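Side-chain contacts in putative uncharacterized protein lp_3323 (Lactobacillus plantarum, PDB 3DC7), which is of unknown function but belongs to the GDSL-like lipase/acylhydrolase family and so is probably a hydrolase of the SGNH clan: residues Ser30-Asn35 and Ala87-Val92; Gly36-His41 and Ala207-Ile212; Val74-Ile79 and Met117-Gly122; Thr121-Asn126 and Lys132-Ala137. One frame throughout, in Å; residues are numbered along the deposited sequence. Where two conformers were deposited one is given.

Interaction 1. Residues Ser30-Asn35 and Ala87-Val92; sequences SITANN and AVFGGV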
loop_
_atom_site.group_PDB
_atom_site.type_symbol
_atom_site.label_atom_id
_atom_site.label_comp_id
_atom_site.label_asym_id
_atom_site.label_seq_id
_atom_site.Cartn_x
_atom_site.Cartn_y
_atom_site.Cartn_z
ATOM N N SER A 30 -12.024 -3.537 -22.987
ATOM C CA SER A 30 -12.983 -4.627 -23.179
ATOM C C SER A 30 -13.475 -5.294 -21.886
ATOM O O SER A 30 -14.571 -5.878 -21.853
ATOM C CB SER A 30 -12.383 -5.699 -24.071
ATOM O OG SER A 30 -13.335 -6.731 -24.255
ATOM N N ILE A 31 -12.649 -5.234 -20.844
ATOM C CA ILE A 31 -12.987 -5.777 -19.534
ATOM C C ILE A 31 -14.141 -4.973 -18.905
ATOM O O ILE A 31 -14.930 -5.508 -18.143
ATOM C CB ILE A 31 -11.725 -5.814 -18.633
ATOM C CG1 ILE A 31 -10.597 -6.578 -19.362
ATOM C CG2 ILE A 31 -12.029 -6.435 -17.264
ATOM C CD1 ILE A 31 -9.211 -6.502 -18.703
ATOM N N THR A 32 -14.235 -3.695 -19.267
ATOM C CA THR A 32 -15.337 -2.812 -18.889
ATOM C C THR A 32 -16.454 -2.765 -19.959
ATOM O O THR A 32 -17.624 -2.662 -19.622
ATOM C CB THR A 32 -14.798 -1.385 -18.608
ATOM O OG1 THR A 32 -13.817 -1.443 -17.570
ATOM C CG2 THR A 32 -15.902 -0.438 -18.165
ATOM N N ALA A 33 -16.094 -2.843 -21.239
ATOM C CA ALA A 33 -17.064 -2.683 -22.344
ATOM C C ALA A 33 -18.185 -3.718 -22.332
ATOM O O ALA A 33 -17.944 -4.898 -22.057
ATOM C CB ALA A 33 -16.357 -2.710 -23.683
ATOM N N ASN A 34 -19.402 -3.272 -22.636
ATOM C CA ASN A 34 -20.568 -4.161 -22.693
ATOM C C ASN A 34 -20.401 -5.296 -23.730
ATOM O O ASN A 34 -20.867 -6.416 -23.509
ATOM C CB ASN A 34 -21.850 -3.344 -22.943
ATOM C CG ASN A 34 -23.115 -4.208 -23.007
ATOM O OD1 ASN A 34 -23.289 -5.156 -22.232
ATOM N ND2 ASN A 34 -24.012 -3.871 -23.940
ATOM N N ASN A 35 -19.698 -5.009 -24.825
ATOM C CA ASN A 35 -19.473 -5.969 -25.915
ATOM C C ASN A 35 -18.602 -7.207 -25.586
ATOM O O ASN A 35 -17.963 -7.787 -26.478
ATOM C CB ASN A 35 -18.934 -5.229 -27.169
ATOM C CG ASN A 35 -17.538 -4.583 -26.959
ATOM O OD1 ASN A 35 -16.677 -5.118 -26.239
ATOM N ND2 ASN A 35 -17.309 -3.439 -27.623
ATOM N N ALA A 87 -14.391 5.550 -12.216
ATOM C CA ALA A 87 -13.395 4.498 -12.225
ATOM C C ALA A 87 -12.721 4.415 -13.602
ATOM O O ALA A 87 -13.391 4.455 -14.645
ATOM C CB ALA A 87 -14.038 3.183 -11.869
ATOM N N VAL A 88 -11.393 4.323 -13.596
ATOM C CA VAL A 88 -10.630 4.099 -14.821
ATOM C C VAL A 88 -9.902 2.767 -14.749
ATOM O O VAL A 88 -9.144 2.506 -13.811
ATOM C CB VAL A 88 -9.634 5.238 -15.113
ATOM C CG1 VAL A 88 -8.870 4.972 -16.416
ATOM C CG2 VAL A 88 -10.364 6.581 -15.153
ATOM N N PHE A 89 -10.150 1.928 -15.746
ATOM C CA PHE A 89 -9.607 0.580 -15.773
ATOM C C PHE A 89 -8.839 0.386 -17.093
ATOM O O PHE A 89 -9.382 -0.088 -18.092
ATOM C CB PHE A 89 -10.764 -0.412 -15.596
ATOM C CG PHE A 89 -10.342 -1.826 -15.261
ATOM C CD1 PHE A 89 -9.073 -2.302 -15.578
ATOM C CD2 PHE A 89 -11.243 -2.689 -14.678
ATOM C CE1 PHE A 89 -8.713 -3.604 -15.297
ATOM C CE2 PHE A 89 -10.894 -4.008 -14.391
ATOM C CZ PHE A 89 -9.630 -4.464 -14.697
ATOM N N GLY A 90 -7.575 0.787 -17.101
ATOM C CA GLY A 90 -6.788 0.773 -18.330
ATOM C C GLY A 90 -5.312 0.481 -18.141
ATOM O O GLY A 90 -4.829 0.377 -17.008
ATOM N N GLY A 91 -4.604 0.338 -19.265
ATOM C CA GLY A 91 -3.169 0.079 -19.264
ATOM C C GLY A 91 -2.762 -1.254 -19.879
ATOM O O GLY A 91 -1.625 -1.401 -20.339
ATOM N N VAL A 92 -3.670 -2.230 -19.883
ATOM C CA VAL A 92 -3.309 -3.542 -20.387
ATOM C C VAL A 92 -3.140 -3.536 -21.905
ATOM O O VAL A 92 -2.288 -4.249 -22.433
ATOM C CB VAL A 92 -4.254 -4.676 -19.904
ATOM C CG1 VAL A 92 -5.485 -4.810 -20.792
ATOM C CG2 VAL A 92 -3.483 -5.988 -19.896
HETATM O O HOH W 1 -11.428 -2.165 -18.849
#
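Phe89 of strand 85-89 meets Ile31 and Thr32. Just before it, the backbones of Ala87 and Val88 pair with the neighbouring strands 24-28 and 132-136, which sets the contact within the sheet. With chi1 at -166°, CG of Phe89 points away from its own backbone N, and the ring reaches the loop after strand 24-28. Its CE2 lies 3.9 Å from CG2 of Ile31, and the two side chains cross at about a right angle. Nearer the backbone, Phe89 CB is 3.8 Å from Thr32 OG1. A water joins the two segments here. It accepts from Thr32 OG1 at 2.8 Å and donates to the carbonyl O of Phe89 at 3.0 Å. Thr32 OG1 also bonds to the hydroxyl of Tyr42, whose ring meets that of Phe89. The buried hydroxyl thus has two partners, the water and the Tyr42 hydroxyl. After Phe89 the chain turns through Gly90 and Gly91; Gly91 is the N-cap of helix 92-96. The contact packs the loop after strand 24-28 against Phe89 of the adjacent parallel strand 85-89. Loops at the C-terminal strand ends are where the SGNH hydrolase fold, a three-layer alpha/beta/alpha sandwich, usually builds its active site.

Interaction 2. Residues Gly36-His41 and Ala207-Ile212; sequences GLATVH and AGHRVI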
loop_
_atom_site.group_PDB
_atom_site.type_symbol
_atom_site.label_atom_id
_atom_site.label_comp_id
_atom_site.label_asym_id
_atom_site.label_seq_id
_atom_site.Cartn_x
_atom_site.Cartn_y
_atom_site.Cartn_z
ATOM N N GLY A 36 -18.610 -7.634 -24.327
ATOM C CA GLY A 36 -17.591 -8.563 -23.823
ATOM C C GLY A 36 -17.745 -10.050 -24.084
ATOM O O GLY A 36 -18.822 -10.525 -24.451
ATOM N N LEU A 37 -16.642 -10.776 -23.882
ATOM C CA LEU A 37 -16.616 -12.249 -23.893
ATOM C C LEU A 37 -17.203 -12.861 -22.617
ATOM O O LEU A 37 -17.637 -14.013 -22.612
ATOM C CB LEU A 37 -15.181 -12.740 -24.061
ATOM C CG LEU A 37 -14.577 -12.598 -25.454
ATOM C CD1 LEU A 37 -13.109 -12.211 -25.343
ATOM C CD2 LEU A 37 -14.780 -13.881 -26.239
ATOM N N ALA A 38 -17.171 -12.089 -21.533
ATOM C CA ALA A 38 -17.835 -12.423 -20.292
ATOM C C ALA A 38 -19.170 -11.697 -20.300
ATOM O O ALA A 38 -19.239 -10.520 -20.653
ATOM C CB ALA A 38 -16.999 -11.970 -19.115
ATOM N N THR A 39 -20.232 -12.392 -19.917
ATOM C CA THR A 39 -21.560 -11.789 -19.942
ATOM C C THR A 39 -21.851 -10.905 -18.731
ATOM O O THR A 39 -22.665 -9.989 -18.832
ATOM C CB THR A 39 -22.678 -12.843 -20.128
ATOM O OG1 THR A 39 -22.570 -13.853 -19.118
ATOM C CG2 THR A 39 -22.570 -13.501 -21.516
ATOM N N VAL A 40 -21.183 -11.172 -17.602
ATOM C CA VAL A 40 -21.427 -10.444 -16.355
ATOM C C VAL A 40 -20.140 -9.812 -15.817
ATOM O O VAL A 40 -19.280 -10.503 -15.276
ATOM C CB VAL A 40 -22.052 -11.347 -15.266
ATOM C CG1 VAL A 40 -22.427 -10.515 -14.040
ATOM C CG2 VAL A 40 -23.281 -12.091 -15.808
ATOM N N HIS A 41 -20.033 -8.497 -15.966
ATOM C CA HIS A 41 -18.815 -7.760 -15.645
ATOM C C HIS A 41 -18.798 -7.297 -14.187
ATOM O O HIS A 41 -19.821 -7.302 -13.518
ATOM C CB HIS A 41 -18.663 -6.560 -16.580
ATOM C CG HIS A 41 -18.371 -6.930 -18.001
ATOM N ND1 HIS A 41 -19.350 -7.343 -18.879
ATOM C CD2 HIS A 41 -17.211 -6.940 -18.699
ATOM C CE1 HIS A 41 -18.802 -7.591 -20.055
ATOM N NE2 HIS A 41 -17.505 -7.360 -19.972
ATOM N N ALA A 207 -16.179 -15.797 -13.558
ATOM C CA ALA A 207 -15.577 -16.065 -12.242
ATOM C C ALA A 207 -14.526 -15.010 -11.880
ATOM O O ALA A 207 -14.410 -14.597 -10.722
ATOM C CB ALA A 207 -14.972 -17.485 -12.196
ATOM N N GLY A 208 -13.772 -14.570 -12.883
ATOM C CA GLY A 208 -12.733 -13.549 -12.706
ATOM C C GLY A 208 -13.358 -12.215 -12.381
ATOM O O GLY A 208 -12.850 -11.470 -11.540
ATOM N N HIS A 209 -14.479 -11.927 -13.032
ATOM C CA HIS A 209 -15.241 -10.726 -12.753
ATOM C C HIS A 209 -15.844 -10.683 -11.355
ATOM O O HIS A 209 -15.889 -9.614 -10.758
ATOM C CB HIS A 209 -16.299 -10.476 -13.820
ATOM C CG HIS A 209 -15.741 -9.869 -15.068
ATOM N ND1 HIS A 209 -15.556 -8.512 -15.211
ATOM C CD2 HIS A 209 -15.298 -10.435 -16.216
ATOM C CE1 HIS A 209 -15.044 -8.262 -16.403
ATOM N NE2 HIS A 209 -14.877 -9.412 -17.033
ATOM N N ARG A 210 -16.294 -11.818 -10.827
ATOM C CA ARG A 210 -16.809 -11.877 -9.461
ATOM C C ARG A 210 -15.701 -11.515 -8.473
ATOM O O ARG A 210 -15.922 -10.780 -7.500
ATOM C CB ARG A 210 -17.379 -13.264 -9.160
ATOM C CG ARG A 210 -18.719 -13.517 -9.825
ATOM C CD ARG A 210 -19.433 -14.717 -9.228
ATOM N NE ARG A 210 -18.783 -15.987 -9.542
ATOM C CZ ARG A 210 -18.902 -16.631 -10.700
ATOM N NH1 ARG A 210 -19.635 -16.126 -11.685
ATOM N NH2 ARG A 210 -18.276 -17.786 -10.876
ATOM N N VAL A 211 -14.506 -12.043 -8.740
ATOM C CA VAL A 211 -13.316 -11.741 -7.926
ATOM C C VAL A 211 -13.038 -10.237 -7.960
ATOM O O VAL A 211 -12.872 -9.609 -6.913
ATOM C CB VAL A 211 -12.060 -12.536 -8.387
ATOM C CG1 VAL A 211 -10.789 -11.992 -7.739
ATOM C CG2 VAL A 211 -12.205 -14.020 -8.068
ATOM N N ILE A 212 -13.009 -9.667 -9.164
ATOM C CA ILE A 212 -12.709 -8.246 -9.343
ATOM C C ILE A 212 -13.692 -7.345 -8.595
ATOM O O ILE A 212 -13.285 -6.375 -7.961
ATOM C CB ILE A 212 -12.639 -7.875 -10.850
ATOM C CG1 ILE A 212 -11.381 -8.484 -11.469
ATOM C CG2 ILE A 212 -12.649 -6.353 -11.039
ATOM C CD1 ILE A 212 -11.380 -8.492 -12.978
#
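His209 and His41 form an offset edge-to-face pair, where helix 206-223 of the SGNH hydrolase fold packs on the loop ahead of helix 42-50. The edge of the His41 ring is directed at the face of His209, with centroids 4.8 Å apart and planes at 71°. The two side chains run side by side and point the same way. The imidazole of His209 also touches the loop through several other atoms. Its CD2 meets the methyl of Ala38, CB, at 3.7 Å. Its ND1 lies 3.4 Å from CA of His41. His209 CG lies beside the backbone N (chi1 -79°), and this places the ring against the loop backbone. In the next shell, ND1 of His209 makes a weak hydrogen bond with the backbone N of Tyr42, which may help to set the turn of the ring. The loop has its own ties: Val40 N bonds to Asn206 OD1, next to the segment on the helix, and His41 N to Asp44 OD2. His41 is the N-cap of helix 42-50, and its ring also meets that of His43. These ties hold the loop backbone close to the root of the His209 side chain, where His209 CB is 3.3 Å from the carbonyl O of Val40.

Interaction 3. Residues Val74-Ile79 and Met117-Gly122; sequences VRYQAI and MMLLTG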
loop_
_atom_site.group_PDB
_atom_site.type_symbol
_atom_site.label_atom_id
_atom_site.label_comp_id
_atom_site.label_asym_id
_atom_site.label_seq_id
_atom_site.Cartn_x
_atom_site.Cartn_y
_atom_site.Cartn_z
ATOM N N VAL A 74 -8.497 11.103 -24.075
ATOM C CA VAL A 74 -9.483 12.011 -24.667
ATOM C C VAL A 74 -10.923 11.577 -24.363
ATOM O O VAL A 74 -11.777 12.409 -24.075
ATOM C CB VAL A 74 -9.262 12.266 -26.205
ATOM C CG1 VAL A 74 -9.160 10.992 -26.985
ATOM C CG2 VAL A 74 -10.389 13.127 -26.773
ATOM N N ARG A 75 -11.185 10.274 -24.383
ATOM C CA ARG A 75 -12.549 9.777 -24.196
ATOM C C ARG A 75 -13.171 10.103 -22.834
ATOM O O ARG A 75 -14.397 10.076 -22.689
ATOM C CB ARG A 75 -12.615 8.272 -24.439
ATOM C CG ARG A 75 -12.441 7.886 -25.877
ATOM C CD ARG A 75 -12.922 6.459 -26.127
ATOM N NE ARG A 75 -12.240 5.447 -25.314
ATOM C CZ ARG A 75 -12.782 4.845 -24.265
ATOM N NH1 ARG A 75 -14.014 5.153 -23.890
ATOM N NH2 ARG A 75 -12.100 3.925 -23.594
ATOM N N TYR A 76 -12.334 10.403 -21.844
ATOM C CA TYR A 76 -12.811 10.773 -20.511
ATOM C C TYR A 76 -13.781 11.957 -20.536
ATOM O O TYR A 76 -14.564 12.136 -19.597
ATOM C CB TYR A 76 -11.625 11.119 -19.592
ATOM C CG TYR A 76 -11.101 12.539 -19.749
ATOM C CD1 TYR A 76 -10.051 12.818 -20.611
ATOM C CD2 TYR A 76 -11.673 13.593 -19.041
ATOM C CE1 TYR A 76 -9.554 14.117 -20.751
ATOM C CE2 TYR A 76 -11.207 14.898 -19.182
ATOM C CZ TYR A 76 -10.143 15.156 -20.039
ATOM O OH TYR A 76 -9.681 16.449 -20.188
ATOM N N GLN A 77 -13.703 12.768 -21.594
ATOM C CA GLN A 77 -14.501 13.991 -21.736
ATOM C C GLN A 77 -15.973 13.675 -22.004
ATOM O O GLN A 77 -16.823 14.569 -21.945
ATOM C CB GLN A 77 -13.923 14.888 -22.838
ATOM C CG GLN A 77 -12.441 15.193 -22.639
ATOM C CD GLN A 77 -11.879 16.283 -23.552
ATOM O OE1 GLN A 77 -10.984 17.032 -23.151
ATOM N NE2 GLN A 77 -12.372 16.357 -24.783
ATOM N N ALA A 78 -16.267 12.397 -22.262
ATOM C CA ALA A 78 -17.650 11.914 -22.420
ATOM C C ALA A 78 -18.309 11.450 -21.113
ATOM O O ALA A 78 -19.488 11.085 -21.107
ATOM C CB ALA A 78 -17.714 10.792 -23.471
ATOM N N ILE A 79 -17.544 11.438 -20.022
ATOM C CA ILE A 79 -18.084 11.127 -18.693
ATOM C C ILE A 79 -19.174 12.165 -18.361
ATOM O O ILE A 79 -18.958 13.374 -18.532
ATOM C CB ILE A 79 -16.950 11.068 -17.598
ATOM C CG1 ILE A 79 -15.996 9.887 -17.851
ATOM C CG2 ILE A 79 -17.517 10.980 -16.187
ATOM C CD1 ILE A 79 -14.666 9.976 -17.071
HETATM N N MSE A 117 -0.900 11.717 -17.503
HETATM C CA MSE A 117 -0.900 13.103 -17.016
HETATM C C MSE A 117 -2.113 13.908 -17.499
HETATM O O MSE A 117 -2.770 14.606 -16.720
HETATM C CB MSE A 117 0.388 13.832 -17.404
HETATM C CG MSE A 117 0.363 15.297 -16.995
HETATM SE SE MSE A 117 2.018 16.236 -17.372
HETATM C CE MSE A 117 3.238 15.323 -16.107
HETATM N N MSE A 118 -2.407 13.809 -18.789
HETATM C CA MSE A 118 -3.541 14.521 -19.324
HETATM C C MSE A 118 -4.861 13.952 -18.837
HETATM O O MSE A 118 -5.772 14.716 -18.523
HETATM C CB MSE A 118 -3.478 14.576 -20.833
HETATM C CG MSE A 118 -2.443 15.569 -21.302
HETATM SE SE MSE A 118 -2.104 15.227 -23.160
HETATM C CE MSE A 118 -3.562 16.342 -23.873
ATOM N N LEU A 119 -4.957 12.627 -18.758
ATOM C CA LEU A 119 -6.151 11.988 -18.207
ATOM C C LEU A 119 -6.405 12.479 -16.780
ATOM O O LEU A 119 -7.467 13.002 -16.492
ATOM C CB LEU A 119 -6.019 10.466 -18.214
ATOM C CG LEU A 119 -7.245 9.537 -18.356
ATOM C CD1 LEU A 119 -6.983 8.218 -17.648
ATOM C CD2 LEU A 119 -8.547 10.112 -17.868
ATOM N N LEU A 120 -5.411 12.315 -15.913
ATOM C CA LEU A 120 -5.494 12.726 -14.512
ATOM C C LEU A 120 -5.760 14.222 -14.302
ATOM O O LEU A 120 -6.503 14.581 -13.395
ATOM C CB LEU A 120 -4.218 12.316 -13.761
ATOM C CG LEU A 120 -4.075 10.806 -13.572
ATOM C CD1 LEU A 120 -2.650 10.428 -13.191
ATOM C CD2 LEU A 120 -5.094 10.301 -12.558
ATOM N N THR A 121 -5.145 15.080 -15.115
ATOM C CA THR A 121 -5.413 16.522 -15.055
ATOM C C THR A 121 -6.856 16.822 -15.486
ATOM O O THR A 121 -7.570 17.552 -14.815
ATOM C CB THR A 121 -4.424 17.322 -15.924
ATOM O OG1 THR A 121 -3.089 17.005 -15.513
ATOM C CG2 THR A 121 -4.658 18.834 -15.775
ATOM N N GLY A 122 -7.287 16.219 -16.589
ATOM C CA GLY A 122 -8.668 16.335 -17.040
ATOM C C GLY A 122 -9.686 16.001 -15.967
ATOM O O GLY A 122 -10.647 16.755 -15.751
#
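Tyr76 and Leu119 bring the backbones of the two segments nearest, with CA atoms 7.2 Å apart, where a 3-10 turn at 76-78 faces helix 112-126. Tyr76 carries the contact. Its CG sits between the backbone N and the carbonyl carbon (chi1 82°), and from there the ring extends to the helix. The CB end meets the leucine: Tyr76 CB is 3.7 Å from CD2 of Leu119, and the two side chains slide past each other in opposite directions. The far end of the ring meets bare backbone. Tyr76 OH lies 3.3 Å from CA of Gly122, and CZ of Tyr76 is 3.5 Å from that same CA. Having no side chain, Gly122 lets the phenol come down on the helix backbone. CG of Gln77 sits over one face of the Tyr76 ring, toward its rim.

Within the helix, Thr121 OG1 donates at 2.7 Å to the carbonyl O of Met117, modelled as selenomethionine. The Thr121 backbone N reaches the same oxygen from the opposite face of its plane. Thr121 also packs on Ile190 of the second subunit, so this helix reaches a subunit interface.

Tyr76 also rests on Leu27 of strand 24-28. The contact is chiefly apolar packing. Its fit depends on shape: a leucine methyl at the base of the tyrosine and a glycine at its tip.

Interaction 4. Residues Thr121-Asn126 and Lys132-Ala137; sequences TGLQTN and KLFISA
Lys132 and Gln124 make the polar bond between helix 112-126 and strand 132-136. The two run nearly antiparallel, the axes of segments 121-126 and 132-136 at 166° and 11.1 Å at closest approach. Lys132 NZ donates to Gln124 OE1 at 2.7 Å. NZ approaches almost in line with the C=O bond, at 167°. The lysine chain is extended until its last torsion, where it bends (chi4 79°) and turns NZ to the amide. Gln124 is bent at chi2 and brings OE1 to meet it. The ammonium group also donates to Val130 O and Trp127 O, in the turn between helix and strand. The other end of the Gln124 amide, NE2, bonds to Tyr173 O, so both ends of that amide are held.

Apolar packing follows the same chains. CB of Leu123 is 4.0 Å from Lys132 CE, so the outer methylenes of Lys132 lie against Leu123. In one of two modelled conformers of Phe134, Leu123 CD1 meets its CE2 at 3.9 Å, at the edge of the ring and near its plane. That conformer also packs on Leu116, Leu119 and Leu120 of the same helix.

Further hydrogen bonds stay inside the helix. Thr125 OG1 donates to Thr121 O at 2.7 Å, from above the carbonyl plane. Asn126 ND2 donates to Gly122 O at 2.9 Å, near the helix end.

This is the helix-to-strand step of a parallel alpha/beta fold. The buried lysine has three oxygen acceptors and no carboxylate among them. Its charge is probably stabilised by these dipoles, two of them from the connecting turn.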
loop_
_atom_site.group_PDB
_atom_site.type_symbol
_atom_site.label_atom_id
_atom_site.label_comp_id
_atom_site.label_asym_id
_atom_site.label_seq_id
_atom_site.Cartn_x
_atom_site.Cartn_y
_atom_site.Cartn_z
ATOM N N THR A 121 -5.145 15.080 -15.115
ATOM C CA THR A 121 -5.413 16.522 -15.055
ATOM C C THR A 121 -6.856 16.822 -15.486
ATOM O O THR A 121 -7.570 17.552 -14.815
ATOM C CB THR A 121 -4.424 17.322 -15.924
ATOM O OG1 THR A 121 -3.089 17.005 -15.513
ATOM C CG2 THR A 121 -4.658 18.834 -15.775
ATOM N N GLY A 122 -7.287 16.219 -16.589
ATOM C CA GLY A 122 -8.668 16.335 -17.040
ATOM C C GLY A 122 -9.686 16.001 -15.967
ATOM O O GLY A 122 -10.647 16.755 -15.751
ATOM N N LEU A 123 -9.474 14.875 -15.287
ATOM C CA LEU A 123 -10.425 14.387 -14.288
ATOM C C LEU A 123 -10.517 15.296 -13.066
ATOM O O LEU A 123 -11.610 15.527 -12.539
ATOM C CB LEU A 123 -10.063 12.969 -13.851
ATOM C CG LEU A 123 -10.230 11.837 -14.867
ATOM C CD1 LEU A 123 -9.518 10.576 -14.408
ATOM C CD2 LEU A 123 -11.694 11.558 -15.139
ATOM N N GLN A 124 -9.364 15.791 -12.614
ATOM C CA GLN A 124 -9.276 16.582 -11.391
ATOM C C GLN A 124 -9.756 18.006 -11.630
ATOM O O GLN A 124 -10.272 18.647 -10.719
ATOM C CB GLN A 124 -7.842 16.609 -10.844
ATOM C CG GLN A 124 -7.291 15.279 -10.333
ATOM C CD GLN A 124 -8.066 14.716 -9.144
ATOM O OE1 GLN A 124 -9.275 14.510 -9.225
ATOM N NE2 GLN A 124 -7.365 14.447 -8.040
ATOM N N THR A 125 -9.581 18.485 -12.867
ATOM C CA THR A 125 -10.026 19.805 -13.274
ATOM C C THR A 125 -11.534 19.824 -13.393
ATOM O O THR A 125 -12.176 20.734 -12.873
ATOM C CB THR A 125 -9.382 20.219 -14.601
ATOM O OG1 THR A 125 -7.958 20.205 -14.446
ATOM C CG2 THR A 125 -9.825 21.608 -15.021
ATOM N N ASN A 126 -12.105 18.805 -14.035
ATOM C CA ASN A 126 -13.542 18.842 -14.358
ATOM C C ASN A 126 -14.485 18.182 -13.359
ATOM O O ASN A 126 -15.663 18.487 -13.347
ATOM C CB ASN A 126 -13.784 18.334 -15.781
ATOM C CG ASN A 126 -13.108 19.209 -16.818
ATOM O OD1 ASN A 126 -13.564 20.324 -17.091
ATOM N ND2 ASN A 126 -11.998 18.727 -17.379
ATOM N N LYS A 132 -12.648 9.213 -7.151
ATOM C CA LYS A 132 -12.133 8.500 -8.316
ATOM C C LYS A 132 -11.147 7.441 -7.895
ATOM O O LYS A 132 -10.415 7.615 -6.927
ATOM C CB LYS A 132 -11.377 9.447 -9.254
ATOM C CG LYS A 132 -12.064 10.733 -9.536
ATOM C CD LYS A 132 -11.099 11.740 -10.109
ATOM C CE LYS A 132 -11.799 13.065 -10.227
ATOM N NZ LYS A 132 -11.836 13.723 -8.898
ATOM N N LEU A 133 -11.106 6.352 -8.649
ATOM C CA LEU A 133 -9.996 5.433 -8.522
ATOM C C LEU A 133 -9.489 4.907 -9.864
ATOM O O LEU A 133 -10.234 4.846 -10.852
ATOM C CB LEU A 133 -10.285 4.301 -7.519
ATOM C CG LEU A 133 -11.342 3.205 -7.658
ATOM C CD1 LEU A 133 -11.626 2.849 -9.074
ATOM C CD2 LEU A 133 -10.857 1.969 -6.945
ATOM N N PHE A 134 -8.212 4.541 -9.882
ATOM C CA PHE A 134 -7.566 3.923 -11.031
ATOM C C PHE A 134 -7.366 2.446 -10.766
ATOM O O PHE A 134 -6.821 2.069 -9.728
ATOM C CB PHE A 134 -6.215 4.585 -11.304
ATOM C CG PHE A 134 -6.262 5.628 -12.376
ATOM C CD1 PHE A 134 -5.518 5.477 -13.535
ATOM C CD2 PHE A 134 -7.073 6.755 -12.235
ATOM C CE1 PHE A 134 -5.563 6.437 -14.540
ATOM C CE2 PHE A 134 -7.131 7.717 -13.240
ATOM C CZ PHE A 134 -6.376 7.557 -14.389
ATOM N N ILE A 135 -7.822 1.617 -11.700
ATOM C CA ILE A 135 -7.683 0.164 -11.584
ATOM C C ILE A 135 -6.729 -0.322 -12.671
ATOM O O ILE A 135 -6.954 -0.062 -13.847
ATOM C CB ILE A 135 -9.049 -0.558 -11.709
ATOM C CG1 ILE A 135 -10.058 0.007 -10.692
ATOM C CG2 ILE A 135 -8.867 -2.032 -11.493
ATOM C CD1 ILE A 135 -11.493 -0.277 -11.045
ATOM N N SER A 136 -5.656 -1.005 -12.281
ATOM C CA SER A 136 -4.768 -1.626 -13.277
ATOM C C SER A 136 -4.907 -3.152 -13.282
ATOM O O SER A 136 -5.167 -3.762 -12.243
ATOM C CB SER A 136 -3.323 -1.205 -13.055
ATOM O OG SER A 136 -2.860 -1.635 -11.792
ATOM N N ALA A 137 -4.710 -3.753 -14.450
ATOM C CA ALA A 137 -5.082 -5.143 -14.719
ATOM C C ALA A 137 -4.193 -6.211 -14.109
ATOM O O ALA A 137 -3.036 -5.978 -13.781
ATOM C CB ALA A 137 -5.183 -5.369 -16.218
#

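In the fold
From the N terminus, the loop after strand 24-28 enters interaction 1 and then interaction 2. Interaction 1 closes first, when the chain returns on strand 85-89. Before that, 74-79 has opened interaction 3, which closes on helix 112-126, so interactions 1 and 3 cross. Interaction 4 opens on that same helix, sharing Thr121 and Gly122 with interaction 3, and closes after a short turn on strand 132-136. Interaction 2 closes last, on helix 206-223. Its long span crosses interaction 1 and encloses interactions 3 and 4, which lie across the chain's centre from it. Neighbouring strands 85-89 and 132-136 join interactions 1 and 4 through the sheet.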